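PDB 5H20: putative PadR-family transcriptional regulatory protein from Bacteroides fragilis, which probably binds DNA through a winged helix-turn-helix domain and regulates transcription as a dimeric member of the PadR family. Local coordinates for residues I33-K36 / L37-R41. Sequence-based numbering, arbitrary orientation.
Sequences IIQK and LKEAR
Ile33 and Leu37, one helical turn apart, run alongside each other on the same face of the helix, CG2 of Ile33 meeting CD1 of Leu37 at 3.8 Å. The first torsion of Ile33 (chi1 -67°) sets CG1 beside the backbone N and CG2 beside the carbonyl carbon, on the side of the following turn, where it meets the leucine. The same pair shares a backbone bond, Leu37 N to Ile33 O at 3.0 Å, and CG of Leu37 packs 3.3 Å from that Ile33 carbonyl oxygen. Ile34 joins through its backbone: its O accepts from Lys38 N at 3.0 Å and also touches CB of Leu37, while its own CB points away from the following turn. Gln35 O takes the amide of Glu39 at 3.1 Å. Alongside this bond the bent glutamine chain brings NE2 within 3.2 Å of Glu39 OE2, with the amide and carboxylate planes 56° apart. At Lys36 the regular pattern weakens, Ala40 N reaching Lys36 O at 3.3 Å in a bent, weak bond. The extended Lys36 chain runs back to a salt bridge between NZ and Glu26. Arg41, with positive phi (63°), is the C-prime residue of a Schellman motif that closes the helix, Leu42 N bonding back to Leu37 O and Arg41 N to Lys38 O. Helix 30-39 thus turns Ile33, Lys36 and Leu37 against Leu23, Leu22 and Cys18 of helix 5-23, while Ile33 also meets Leu53, and Ile34 Leu49, of helix 46-58, giving the three-helix packing of a winged helix-turn-helix domain; at the helix end, Glu39 and Ala40 pack on His104 of the second subunit.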
loop_
_atom_site.group_PDB
_atom_site.type_symbol
_atom_site.label_atom_id
_atom_site.label_comp_id
_atom_site.label_asym_id
_atom_site.label_seq_id
_atom_site.Cartn_x
_atom_site.Cartn_y
_atom_site.Cartn_z
ATOM N N ILE A 33 -18.663 2.163 -7.811
ATOM C CA ILE A 33 -17.443 2.323 -7.025
ATOM C C ILE A 33 -17.292 3.784 -6.601
ATOM O O ILE A 33 -17.113 4.056 -5.413
ATOM C CB ILE A 33 -16.175 1.804 -7.756
ATOM C CG1 ILE A 33 -16.244 0.283 -7.912
ATOM C CG2 ILE A 33 -14.901 2.197 -6.994
ATOM C CD1 ILE A 33 -15.283 -0.289 -8.936
ATOM N N ILE A 34 -17.408 4.695 -7.575
ATOM C CA ILE A 34 -17.366 6.148 -7.341
ATOM C C ILE A 34 -18.404 6.547 -6.282
ATOM O O ILE A 34 -18.084 7.311 -5.361
ATOM C CB ILE A 34 -17.518 6.969 -8.662
ATOM C CG1 ILE A 34 -16.281 6.775 -9.556
ATOM C CG2 ILE A 34 -17.762 8.469 -8.390
ATOM C CD1 ILE A 34 -16.517 7.059 -11.051
ATOM N N GLN A 35 -19.610 5.989 -6.399
ATOM C CA GLN A 35 -20.721 6.278 -5.491
ATOM C C GLN A 35 -20.487 5.769 -4.064
ATOM O O GLN A 35 -20.835 6.453 -3.098
ATOM C CB GLN A 35 -22.026 5.704 -6.049
ATOM C CG GLN A 35 -23.159 6.714 -6.124
ATOM C CD GLN A 35 -23.916 6.879 -4.818
ATOM O OE1 GLN A 35 -23.776 7.894 -4.136
ATOM N NE2 GLN A 35 -24.737 5.882 -4.473
ATOM N N LYS A 36 -19.907 4.572 -3.942
ATOM C CA LYS A 36 -19.610 3.970 -2.629
ATOM C C LYS A 36 -18.479 4.700 -1.920
ATOM O O LYS A 36 -18.459 4.787 -0.685
ATOM C CB LYS A 36 -19.297 2.480 -2.767
ATOM C CG LYS A 36 -20.538 1.623 -2.971
ATOM C CD LYS A 36 -20.172 0.186 -3.270
ATOM C CE LYS A 36 -21.416 -0.661 -3.483
ATOM N NZ LYS A 36 -21.056 -2.100 -3.471
ATOM N N LEU A 37 -17.549 5.219 -2.721
ATOM C CA LEU A 37 -16.518 6.121 -2.266
ATOM C C LEU A 37 -17.115 7.442 -1.748
ATOM O O LEU A 37 -16.664 7.953 -0.722
ATOM C CB LEU A 37 -15.482 6.359 -3.379
ATOM C CG LEU A 37 -14.507 5.211 -3.709
ATOM C CD1 LEU A 37 -13.926 5.369 -5.101
ATOM C CD2 LEU A 37 -13.382 5.082 -2.693
ATOM N N LYS A 38 -18.125 7.972 -2.451
ATOM C CA LYS A 38 -18.825 9.210 -2.066
ATOM C C LYS A 38 -19.465 9.096 -0.680
ATOM O O LYS A 38 -19.355 10.020 0.141
ATOM C CB LYS A 38 -19.864 9.603 -3.131
ATOM C CG LYS A 38 -20.616 10.911 -2.889
ATOM C CD LYS A 38 -19.834 12.116 -3.381
ATOM C CE LYS A 38 -20.631 13.400 -3.207
ATOM N NZ LYS A 38 -19.783 14.588 -3.497
ATOM N N GLU A 39 -20.114 7.956 -0.438
ATOM C CA GLU A 39 -20.684 7.581 0.858
ATOM C C GLU A 39 -19.633 7.469 1.962
ATOM O O GLU A 39 -19.946 7.678 3.131
ATOM C CB GLU A 39 -21.435 6.248 0.736
ATOM C CG GLU A 39 -22.842 6.365 0.170
ATOM C CD GLU A 39 -23.386 5.042 -0.350
ATOM O OE1 GLU A 39 -23.310 4.012 0.364
ATOM O OE2 GLU A 39 -23.904 5.034 -1.486
ATOM N N ALA A 40 -18.401 7.121 1.580
ATOM C CA ALA A 40 -17.264 7.033 2.507
ATOM C C ALA A 40 -16.549 8.379 2.689
ATOM O O ALA A 40 -15.460 8.441 3.287
ATOM C CB ALA A 40 -16.281 5.963 2.044
ATOM N N ARG A 41 -17.189 9.450 2.200
ATOM C CA ARG A 41 -16.661 10.829 2.203
ATOM C C ARG A 41 -15.389 10.996 1.357
ATOM O O ARG A 41 -14.540 11.855 1.644
ATOM C CB ARG A 41 -16.482 11.386 3.629
ATOM C CG ARG A 41 -17.722 11.276 4.503
ATOM C CD ARG A 41 -17.721 12.290 5.639
ATOM N NE ARG A 41 -17.955 13.661 5.174
ATOM C CZ ARG A 41 -19.143 14.172 4.840
ATOM N NH1 ARG A 41 -20.252 13.434 4.901
ATOM N NH2 ARG A 41 -19.218 15.433 4.432
#